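Local structure of sialyltransferase 0160 (Photobacterium damselae, 4R84) at residues Asp39-Thr43 / Phe83-Leu88; Glu259-Ala264 / Asn283-Leu287; Asp444-Ala450 / Lys461-Phe467. The protein transfers sialic acid from CMP-sialic acid to a sugar acceptor as a GT-B glycosyltransferase, the donor site here holding a 3-fluoro analogue. One frame throughout, in Å; residues are numbered along the deposited sequence.

How the interactions relate
From the N terminus, interaction 1 comes first: residues 39-43 leave strand 31-41 and meet 83-88 at the end of strand 81-84, closing a 39-residue stretch that includes strands 45-48 and 59-66. Interaction 2 ties helix 252-267 to the loop before strand 290-294 of the large mixed sheet. Interaction 3 closes the shortest loop, ten residues, and pairs strand 445-447 with 462-468 in the Rossmann-like domain at the donor site. The three loops lie in series, neither nested nor crossed. Nearest atoms are about 21 Å apart between interactions 1 and 2, about 28 Å between 2 and 3 and about 39 Å between 1 and 3.

Interaction 1. Residues Asp39-Thr43 / Phe83-Leu88; sequences DVVET and FVAPEL
Glu-42 reaches across to Leu-88, and next to it the backbone of Thr-43 meets Ala-85, where two strands of the immunoglobulin-like, PKD-type domain run out into loops. The Leu-88 N-H points to Glu-42 OE2 at 2.8 Å and is nearly straight, 167° at the hydrogen, but it comes from above the carboxylate, 60° out of its plane. Beside it, Thr-43 N gives its hydrogen to Ala-85 O at 2.7 Å, a short, bent bond. Glu-42 CG lies beside its backbone N (chi1 -68°) and the chain continues extended, which carries the carboxylate along the 86-88 backbone; on the way CG passes 3.3 Å from Pro-86 O, a buried carbonyl with no hydrogen-bond partner in the model.

Beside these two bonds the packing is mostly apolar. Ala-85 CB is turned to the first segment and touches both Val-41 O (3.4 Å) and Val-40 CG1 (3.7 Å). Val-40 CB also meets the edge of the Phe-83 ring, near its plane.

Further out, Glu-42 has more partners: Arg-196 in a salt bridge with OE2 and Asn-195 in a hydrogen bond to OE1, while Asn-195 also binds Leu-88 O. These partners probably keep the carboxylate charged, and they tie this edge of the beta domain to residues 195-196, just before strand 197-204. Backbone bonds of Val-40 and Glu-42 to strand 106-125 fix the first segment, and Phe-83 stacks edge-to-face on Tyr-94 of strand 92-101. On the solvent side the carboxylate of Glu-87 is steeply turned against that of Glu-42, and Thr-43 CG2 lies 3.6 Å from Glu-87 OE2.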
loop_
_atom_site.group_PDB
_atom_site.type_symbol
_atom_site.label_atom_id
_atom_site.label_comp_id
_atom_site.label_asym_id
_atom_site.label_seq_id
_atom_site.Cartn_x
_atom_site.Cartn_y
_atom_site.Cartn_z
ATOM N N ASP A 39 -1.580 -18.468 17.229
ATOM C CA ASP A 39 -0.521 -17.669 17.847
ATOM C C ASP A 39 -1.100 -16.926 19.043
ATOM O O ASP A 39 -2.203 -16.392 18.964
ATOM C CB ASP A 39 0.078 -16.660 16.854
ATOM C CG ASP A 39 0.908 -17.325 15.771
ATOM O OD1 ASP A 39 1.187 -18.542 15.888
ATOM O OD2 ASP A 39 1.297 -16.625 14.812
ATOM N N VAL A 40 -0.374 -16.917 20.156
ATOM C CA VAL A 40 -0.788 -16.137 21.315
ATOM C C VAL A 40 0.326 -15.153 21.637
ATOM O O VAL A 40 1.481 -15.538 21.866
ATOM C CB VAL A 40 -1.114 -17.033 22.543
ATOM C CG1 VAL A 40 -1.778 -16.212 23.661
ATOM C CG2 VAL A 40 -2.023 -18.208 22.143
ATOM N N VAL A 41 -0.011 -13.865 21.633
ATOM C CA VAL A 41 0.965 -12.842 21.931
ATOM C C VAL A 41 1.328 -12.911 23.403
ATOM O O VAL A 41 0.455 -13.127 24.241
ATOM C CB VAL A 41 0.425 -11.445 21.578
ATOM C CG1 VAL A 41 1.417 -10.368 21.995
ATOM C CG2 VAL A 41 0.160 -11.391 20.079
ATOM N N GLU A 42 2.615 -12.769 23.698
ATOM C CA GLU A 42 3.089 -12.729 25.095
ATOM C C GLU A 42 2.199 -11.841 25.964
ATOM O O GLU A 42 1.875 -10.722 25.583
ATOM C CB GLU A 42 4.534 -12.220 25.153
ATOM C CG GLU A 42 5.549 -13.170 24.561
ATOM C CD GLU A 42 6.990 -12.721 24.729
ATOM O OE1 GLU A 42 7.268 -11.518 24.981
ATOM O OE2 GLU A 42 7.869 -13.595 24.622
ATOM N N THR A 43 1.848 -12.370 27.135
ATOM C CA THR A 43 0.979 -11.771 28.167
ATOM C C THR A 43 -0.520 -11.813 27.848
ATOM O O THR A 43 -1.334 -11.551 28.734
ATOM C CB THR A 43 1.347 -10.280 28.509
ATOM O OG1 THR A 43 0.819 -9.397 27.517
ATOM C CG2 THR A 43 2.858 -10.082 28.673
ATOM N N PHE A 83 -5.131 -20.155 29.081
ATOM C CA PHE A 83 -3.698 -20.173 28.847
ATOM C C PHE A 83 -3.243 -18.717 28.792
ATOM O O PHE A 83 -3.691 -17.957 27.924
ATOM C CB PHE A 83 -3.383 -20.911 27.536
ATOM C CG PHE A 83 -1.939 -20.839 27.098
ATOM C CD1 PHE A 83 -1.033 -21.815 27.483
ATOM C CD2 PHE A 83 -1.500 -19.821 26.248
ATOM C CE1 PHE A 83 0.289 -21.762 27.054
ATOM C CE2 PHE A 83 -0.179 -19.757 25.826
ATOM C CZ PHE A 83 0.713 -20.731 26.220
ATOM N N VAL A 84 -2.377 -18.326 29.726
ATOM C CA VAL A 84 -1.767 -16.999 29.697
ATOM C C VAL A 84 -0.361 -17.107 29.138
ATOM O O VAL A 84 0.486 -17.785 29.722
ATOM C CB VAL A 84 -1.693 -16.358 31.088
ATOM C CG1 VAL A 84 -1.075 -14.956 30.997
ATOM C CG2 VAL A 84 -3.075 -16.309 31.723
ATOM N N ALA A 85 -0.119 -16.482 27.988
ATOM C CA ALA A 85 1.184 -16.576 27.338
ATOM C C ALA A 85 2.282 -15.922 28.163
ATOM O O ALA A 85 2.199 -14.737 28.488
ATOM C CB ALA A 85 1.136 -15.943 25.938
ATOM N N PRO A 86 3.334 -16.685 28.484
ATOM C CA PRO A 86 4.478 -16.161 29.233
ATOM C C PRO A 86 5.350 -15.253 28.387
ATOM O O PRO A 86 5.228 -15.263 27.145
ATOM C CB PRO A 86 5.252 -17.424 29.624
ATOM C CG PRO A 86 4.882 -18.418 28.597
ATOM C CD PRO A 86 3.453 -18.133 28.238
ATOM N N GLU A 87 6.223 -14.496 29.046
ATOM C CA GLU A 87 7.236 -13.701 28.360
ATOM C C GLU A 87 8.510 -14.525 28.236
ATOM O O GLU A 87 9.086 -14.957 29.233
ATOM C CB GLU A 87 7.494 -12.378 29.094
ATOM C CG GLU A 87 6.314 -11.431 28.987
ATOM C CD GLU A 87 6.369 -10.293 29.976
ATOM O OE1 GLU A 87 6.590 -10.538 31.176
ATOM O OE2 GLU A 87 6.184 -9.148 29.550
ATOM N N LEU A 88 8.921 -14.758 26.991
ATOM C CA LEU A 88 9.966 -15.715 26.666
ATOM C C LEU A 88 11.141 -15.037 25.982
ATOM O O LEU A 88 11.041 -13.886 25.579
ATOM C CB LEU A 88 9.402 -16.805 25.758
ATOM C CG LEU A 88 8.206 -17.587 26.285
ATOM C CD1 LEU A 88 7.687 -18.523 25.205
ATOM C CD2 LEU A 88 8.575 -18.364 27.546
#

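Interaction 2. Residues Glu259-Ala264 / Asn283-Leu287; sequences EVSLLA and NWHKL
Leu-263 pushes its CD2 methyl over the face of Trp-284, and Leu-287 closes in beside it, so that a turn of helix 252-267 packs on the loop 283-287 through branched apolar side chains. Both belong to the Rossmann-like domain built on the large mixed sheet of this GT-B enzyme, where the contact is structural packing. The methyl makes a CH-pi contact, 4.1 Å from CD2 of Leu-263 to the centroid of the five-membered ring of Trp-284 and 12° off the ring normal. With CG of Leu-263 trans to the backbone N (chi1 -179°), the two methyls share the indole: CD2 sits over the pyrrole part, and CD1 is nearest CZ2. Leu-287 is built the other way, CG next to its own N (chi1 -59°), and forks between helix residues: Leu-287 CD1 lies 3.9 Å from Leu-263 CG, while Leu-287 CD2 lies 4.0 Å from Ala-264 CB and also touches Val-260 CG1.

Val-260 splits its branches in turn. CG1 faces Leu-287 and the CB of Lys-286; CG2 rests against the amide of Asn-283, 3.4 Å from Asn-283 OD1, and against Lys-286 CG. The lysine chain then bends at chi2 and chi3 and leads its amine away from the helix. Asn-283 points its amide at the helix without bonding to residues 259-264: ND2 serves Leu-256 O and Gly-279 O, while OD1 takes the hydroxyl of Tyr-312.

Around this contact, Trp-284 packs on helices 208-211 and 213-219, its NE1 bound to Asn-280 O; Tyr-312 of helix 307-313 touches Val-260 and Lys-286, and strand 290-294 begins shortly after Leu-287.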
loop_
_atom_site.group_PDB
_atom_site.type_symbol
_atom_site.label_atom_id
_atom_site.label_comp_id
_atom_site.label_asym_id
_atom_site.label_seq_id
_atom_site.Cartn_x
_atom_site.Cartn_y
_atom_site.Cartn_z
ATOM N N GLU A 259 27.205 -2.057 -2.615
ATOM C CA GLU A 259 26.672 -1.088 -1.665
ATOM C C GLU A 259 25.792 -1.709 -0.571
ATOM O O GLU A 259 25.327 -1.001 0.329
ATOM C CB GLU A 259 25.912 -0.001 -2.418
ATOM C CG GLU A 259 26.873 1.028 -3.002
ATOM C CD GLU A 259 26.221 1.982 -3.969
ATOM O OE1 GLU A 259 26.905 2.936 -4.401
ATOM O OE2 GLU A 259 25.035 1.774 -4.305
ATOM N N VAL A 260 25.598 -3.026 -0.615
ATOM C CA VAL A 260 24.857 -3.683 0.457
ATOM C C VAL A 260 25.551 -3.440 1.798
ATOM O O VAL A 260 24.905 -3.073 2.781
ATOM C CB VAL A 260 24.697 -5.200 0.216
ATOM C CG1 VAL A 260 24.088 -5.889 1.449
ATOM C CG2 VAL A 260 23.824 -5.451 -0.996
ATOM N N SER A 261 26.868 -3.629 1.850
ATOM C CA SER A 261 27.589 -3.425 3.107
ATOM C C SER A 261 27.547 -1.953 3.518
ATOM O O SER A 261 27.574 -1.622 4.696
ATOM C CB SER A 261 29.033 -3.926 3.004
ATOM O OG SER A 261 29.759 -3.237 2.002
ATOM N N LEU A 262 27.484 -1.069 2.533
ATOM C CA LEU A 262 27.362 0.357 2.801
ATOM C C LEU A 262 26.055 0.642 3.556
ATOM O O LEU A 262 26.042 1.334 4.579
ATOM C CB LEU A 262 27.412 1.137 1.487
ATOM C CG LEU A 262 27.775 2.619 1.515
ATOM C CD1 LEU A 262 29.051 2.857 2.298
ATOM C CD2 LEU A 262 27.918 3.134 0.094
ATOM N N LEU A 263 24.955 0.102 3.045
ATOM C CA LEU A 263 23.666 0.239 3.717
ATOM C C LEU A 263 23.706 -0.416 5.095
ATOM O O LEU A 263 23.277 0.171 6.085
ATOM C CB LEU A 263 22.546 -0.349 2.857
ATOM C CG LEU A 263 21.131 -0.253 3.453
ATOM C CD1 LEU A 263 20.763 1.182 3.789
ATOM C CD2 LEU A 263 20.102 -0.859 2.497
ATOM N N ALA A 264 24.240 -1.629 5.152
ATOM C CA ALA A 264 24.326 -2.389 6.406
ATOM C C ALA A 264 25.097 -1.656 7.507
ATOM O O ALA A 264 24.648 -1.598 8.654
ATOM C CB ALA A 264 24.960 -3.745 6.145
ATOM N N ASN A 283 18.337 -2.443 -2.184
ATOM C CA ASN A 283 19.162 -3.396 -1.434
ATOM C C ASN A 283 18.530 -3.870 -0.127
ATOM O O ASN A 283 19.163 -4.601 0.636
ATOM C CB ASN A 283 20.519 -2.786 -1.111
ATOM C CG ASN A 283 21.533 -3.021 -2.196
ATOM O OD1 ASN A 283 21.455 -4.008 -2.936
ATOM N ND2 ASN A 283 22.496 -2.114 -2.304
ATOM N N TRP A 284 17.309 -3.439 0.156
ATOM C CA TRP A 284 16.707 -3.771 1.448
ATOM C C TRP A 284 16.447 -5.266 1.583
ATOM O O TRP A 284 16.536 -5.807 2.687
ATOM C CB TRP A 284 15.431 -2.969 1.665
ATOM C CG TRP A 284 15.777 -1.525 1.931
ATOM C CD1 TRP A 284 15.950 -0.536 1.005
ATOM C CD2 TRP A 284 16.020 -0.928 3.205
ATOM N NE1 TRP A 284 16.289 0.640 1.631
ATOM C CE2 TRP A 284 16.345 0.420 2.988
ATOM C CE3 TRP A 284 16.009 -1.412 4.524
ATOM C CZ2 TRP A 284 16.636 1.304 4.032
ATOM C CZ3 TRP A 284 16.300 -0.538 5.561
ATOM C CH2 TRP A 284 16.607 0.807 5.308
ATOM N N HIS A 285 16.165 -5.934 0.466
ATOM C CA HIS A 285 15.880 -7.374 0.501
ATOM C C HIS A 285 17.120 -8.223 0.817
ATOM O O HIS A 285 17.000 -9.409 1.118
ATOM C CB HIS A 285 15.268 -7.817 -0.826
ATOM C CG HIS A 285 16.222 -7.760 -1.974
ATOM N ND1 HIS A 285 16.803 -6.583 -2.394
ATOM C CD2 HIS A 285 16.694 -8.729 -2.794
ATOM C CE1 HIS A 285 17.603 -6.831 -3.418
ATOM N NE2 HIS A 285 17.552 -8.126 -3.681
ATOM N N LYS A 286 18.299 -7.606 0.759
ATOM C CA LYS A 286 19.562 -8.268 1.111
ATOM C C LYS A 286 19.771 -8.287 2.615
ATOM O O LYS A 286 20.614 -9.021 3.132
ATOM C CB LYS A 286 20.749 -7.558 0.445
ATOM C CG LYS A 286 20.809 -7.606 -1.079
ATOM C CD LYS A 286 21.273 -8.960 -1.589
ATOM C CE LYS A 286 20.130 -9.880 -1.933
ATOM N NZ LYS A 286 20.642 -11.194 -2.419
ATOM N N LEU A 287 19.018 -7.460 3.321
ATOM C CA LEU A 287 19.219 -7.305 4.760
ATOM C C LEU A 287 18.011 -7.675 5.609
ATOM O O LEU A 287 18.157 -8.048 6.784
ATOM C CB LEU A 287 19.632 -5.863 5.067
ATOM C CG LEU A 287 20.917 -5.403 4.374
ATOM C CD1 LEU A 287 21.194 -3.932 4.661
ATOM C CD2 LEU A 287 22.099 -6.253 4.792
#

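Interaction 3. Residues Asp444-Ala450 / Lys461-Phe467; sequences DTVAGIA and KVNFIVF. With CSF (cytidine-5'-monophosphate-3-fluoro-N-acetyl-neuraminic acid), chain E.
Ala-447 CB sits over the centre of the Phe-464 ring, a CH-pi contact 3.6 Å from the CB to the ring centroid, and Ala-450 CB rides likewise, offset toward the rim, on the face of Phe-467. The two strands run parallel, and a beta bulge shifts their register by one between the Val-446/Val-462 and Gly-448/Ile-465 pairs. The packing is tightest at Ala-450, whose CA lies 3.5 Å from Ile-465 CG2 and whose N bonds Val-466 O at 2.8 Å. Gly-448 O takes a firm 2.7 Å bond from Val-466 N, whereas Gly-448 N to Phe-464 O is weak at 3.4 Å.

Val-446 N bonds Lys-461 O (2.7 Å), and Val-446 O takes a straight bond from Asn-463 N (2.9 Å). Asn-463 offers ND2 in its amide plane to Thr-445 OG1. Looser are the partly exposed Asp-444 and Lys-461 side chains: the amine bonds Pro-443 O, while Asp-444 OD2 accepts the Asn-358 N-H.

Ala-450 O accepts both O9A and O8A of the donor analogue's sialyl glycerol tail. Strand 358-362 flanks 445-447 in the C-terminal Rossmann-like domain, with helix 373-388 packed on Phe-464 and 483-490 on Phe-467.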
loop_
_atom_site.group_PDB
_atom_site.type_symbol
_atom_site.label_atom_id
_atom_site.label_comp_id
_atom_site.label_asym_id
_atom_site.label_seq_id
_atom_site.Cartn_x
_atom_site.Cartn_y
_atom_site.Cartn_z
ATOM N N ASP A 444 -15.118 4.492 -18.800
ATOM C CA ASP A 444 -14.830 3.873 -20.080
ATOM C C ASP A 444 -13.581 4.460 -20.722
ATOM O O ASP A 444 -12.815 3.750 -21.372
ATOM C CB ASP A 444 -16.035 4.004 -21.004
ATOM C CG ASP A 444 -17.232 3.256 -20.478
ATOM O OD1 ASP A 444 -17.233 2.021 -20.612
ATOM O OD2 ASP A 444 -18.159 3.886 -19.922
ATOM N N THR A 445 -13.352 5.754 -20.519
ATOM C CA THR A 445 -12.159 6.361 -21.076
ATOM C C THR A 445 -11.705 7.519 -20.200
ATOM O O THR A 445 -12.520 8.194 -19.562
ATOM C CB THR A 445 -12.384 6.841 -22.541
ATOM O OG1 THR A 445 -11.128 6.947 -23.216
ATOM C CG2 THR A 445 -13.109 8.199 -22.605
ATOM N N VAL A 446 -10.392 7.716 -20.167
ATOM C CA VAL A 446 -9.757 8.761 -19.373
ATOM C C VAL A 446 -8.808 9.550 -20.240
ATOM O O VAL A 446 -7.994 8.971 -20.944
ATOM C CB VAL A 446 -8.965 8.177 -18.193
ATOM C CG1 VAL A 446 -8.395 9.314 -17.317
ATOM C CG2 VAL A 446 -9.839 7.248 -17.375
ATOM N N ALA A 447 -8.880 10.873 -20.170
ATOM C CA ALA A 447 -7.940 11.688 -20.921
ATOM C C ALA A 447 -7.728 13.004 -20.214
ATOM O O ALA A 447 -8.529 13.398 -19.372
ATOM C CB ALA A 447 -8.447 11.938 -22.349
ATOM N N GLY A 448 -6.654 13.693 -20.573
ATOM C CA GLY A 448 -6.394 14.982 -19.970
ATOM C C GLY A 448 -4.930 15.245 -19.734
ATOM O O GLY A 448 -4.072 14.728 -20.434
ATOM N N ILE A 449 -4.637 16.049 -18.723
ATOM C CA ILE A 449 -3.274 16.489 -18.515
ATOM C C ILE A 449 -2.463 15.391 -17.849
ATOM O O ILE A 449 -2.958 14.737 -16.933
ATOM C CB ILE A 449 -3.235 17.773 -17.652
ATOM C CG1 ILE A 449 -4.245 18.809 -18.165
ATOM C CG2 ILE A 449 -1.818 18.326 -17.579
ATOM C CD1 ILE A 449 -4.087 19.218 -19.645
ATOM N N ALA A 450 -1.230 15.193 -18.315
ATOM C CA ALA A 450 -0.329 14.182 -17.762
ATOM C C ALA A 450 -0.248 14.248 -16.255
ATOM O O ALA A 450 -0.277 15.323 -15.668
ATOM C CB ALA A 450 1.053 14.319 -18.344
ATOM N N LYS A 461 -8.200 2.065 -21.536
ATOM C CA LYS A 461 -9.008 3.144 -20.984
ATOM C C LYS A 461 -8.305 4.508 -21.079
ATOM O O LYS A 461 -8.883 5.538 -20.737
ATOM C CB LYS A 461 -9.374 2.827 -19.522
ATOM C CG LYS A 461 -10.443 1.760 -19.356
ATOM C CD LYS A 461 -10.752 1.526 -17.879
ATOM C CE LYS A 461 -11.750 0.397 -17.684
ATOM N NZ LYS A 461 -13.105 0.764 -18.141
ATOM N N VAL A 462 -7.065 4.521 -21.554
ATOM C CA VAL A 462 -6.362 5.784 -21.727
ATOM C C VAL A 462 -6.539 6.314 -23.142
ATOM O O VAL A 462 -6.087 5.691 -24.094
ATOM C CB VAL A 462 -4.855 5.638 -21.427
ATOM C CG1 VAL A 462 -4.131 6.948 -21.675
ATOM C CG2 VAL A 462 -4.648 5.164 -19.994
ATOM N N ASN A 463 -7.181 7.472 -23.279
ATOM C CA ASN A 463 -7.458 7.991 -24.624
ATOM C C ASN A 463 -6.324 8.848 -25.182
ATOM O O ASN A 463 -5.739 8.523 -26.217
ATOM C CB ASN A 463 -8.753 8.800 -24.626
ATOM C CG ASN A 463 -9.456 8.759 -25.974
ATOM O OD1 ASN A 463 -8.964 9.310 -26.955
ATOM N ND2 ASN A 463 -10.621 8.115 -26.020
ATOM N N PHE A 464 -6.012 9.943 -24.497
ATOM C CA PHE A 464 -4.845 10.759 -24.836
ATOM C C PHE A 464 -4.327 11.419 -23.575
ATOM O O PHE A 464 -5.047 11.541 -22.583
ATOM C CB PHE A 464 -5.149 11.835 -25.890
ATOM C CG PHE A 464 -6.168 12.862 -25.467
ATOM C CD1 PHE A 464 -5.811 13.924 -24.642
ATOM C CD2 PHE A 464 -7.465 12.803 -25.942
ATOM C CE1 PHE A 464 -6.735 14.870 -24.264
ATOM C CE2 PHE A 464 -8.394 13.757 -25.582
ATOM C CZ PHE A 464 -8.032 14.799 -24.751
ATOM N N ILE A 465 -3.074 11.851 -23.636
ATOM C CA ILE A 465 -2.440 12.543 -22.527
ATOM C C ILE A 465 -1.794 13.830 -22.996
ATOM O O ILE A 465 -1.069 13.839 -23.996
ATOM C CB ILE A 465 -1.393 11.664 -21.875
ATOM C CG1 ILE A 465 -2.053 10.391 -21.352
ATOM C CG2 ILE A 465 -0.762 12.395 -20.723
ATOM C CD1 ILE A 465 -1.098 9.466 -20.646
ATOM N N VAL A 466 -2.058 14.916 -22.271
ATOM C CA VAL A 466 -1.542 16.225 -22.644
ATOM C C VAL A 466 -0.358 16.641 -21.791
ATOM O O VAL A 466 -0.449 16.653 -20.562
ATOM C CB VAL A 466 -2.624 17.286 -22.516
ATOM C CG1 VAL A 466 -2.047 18.662 -22.838
ATOM C CG2 VAL A 466 -3.783 16.947 -23.454
ATOM N N PHE A 467 0.759 16.960 -22.436
ATOM C CA PHE A 467 1.880 17.528 -21.710
ATOM C C PHE A 467 1.891 19.032 -21.870
ATOM O O PHE A 467 1.575 19.545 -22.928
ATOM C CB PHE A 467 3.182 16.916 -22.179
ATOM C CG PHE A 467 3.312 15.496 -21.790
ATOM C CD1 PHE A 467 2.676 14.513 -22.518
ATOM C CD2 PHE A 467 4.024 15.142 -20.658
ATOM C CE1 PHE A 467 2.774 13.185 -22.141
ATOM C CE2 PHE A 467 4.121 13.826 -20.279
ATOM C CZ PHE A 467 3.496 12.849 -21.016
HETATM C C5A CSF E . 4.913 16.943 -10.935
HETATM C C4A CSF E . 4.787 16.328 -9.548
HETATM C C2A CSF E . 2.343 16.987 -9.544
HETATM O O6A CSF E . 2.566 17.494 -10.872
HETATM C C6A CSF E . 3.563 16.819 -11.631
HETATM C C3A CSF E . 3.662 16.998 -8.750
HETATM O O4A CSF E . 6.039 16.473 -8.864
HETATM N N5A CSF E . 5.918 16.232 -11.692
HETATM C C7A CSF E . 3.625 17.487 -12.991
HETATM C C8A CSF E . 2.289 17.357 -13.700
HETATM C C9A CSF E . 2.406 17.838 -15.141
HETATM O O9A CSF E . 1.133 17.653 -15.761
HETATM O O8A CSF E . 1.929 15.976 -13.712
HETATM O O7A CSF E . 3.913 18.876 -12.823
HETATM C C1A CSF E . 1.328 17.873 -8.851
HETATM O OBA CSF E . 0.916 17.539 -7.722
HETATM O OAA CSF E . 0.934 18.922 -9.413
HETATM O O1A CSF E . 1.853 15.645 -9.523
HETATM O O2A CSF E . 1.176 13.610 -10.789
HETATM N N1 CSF E . -4.443 14.081 -8.948
HETATM C C2 CSF E . -5.813 13.787 -9.019
HETATM N N3 CSF E . -6.554 14.272 -10.041
HETATM C C4 CSF E . -5.961 15.029 -10.989
HETATM C C5 CSF E . -4.602 15.338 -10.921
HETATM C C6 CSF E . -3.845 14.849 -9.862
HETATM C "C3'" CSF E . -1.849 12.248 -8.382
HETATM C "C2'" CSF E . -3.289 12.123 -7.958
HETATM C "C1'" CSF E . -3.695 13.569 -7.789
HETATM O "O4'" CSF E . -2.497 14.328 -7.600
HETATM C "C4'" CSF E . -1.389 13.430 -7.560
HETATM P PA CSF E . 0.674 14.982 -10.413
HETATM O "O5'" CSF E . -0.499 14.668 -9.391
HETATM C "C5'" CSF E . -0.165 14.115 -8.127
HETATM O "O3'" CSF E . -1.124 11.050 -8.135
HETATM O "O2'" CSF E . -3.376 11.513 -6.664
HETATM N N4 CSF E . -6.701 15.517 -12.014
HETATM O O2 CSF E . -6.336 13.073 -8.122
HETATM O O3A CSF E . 0.124 15.919 -11.455
HETATM C C10 CSF E . 6.932 16.841 -12.314
HETATM O O10 CSF E . 7.141 18.042 -12.215
HETATM C C11 CSF E . 7.793 15.950 -13.166
HETATM F F3A CSF E . 3.989 18.305 -8.474
#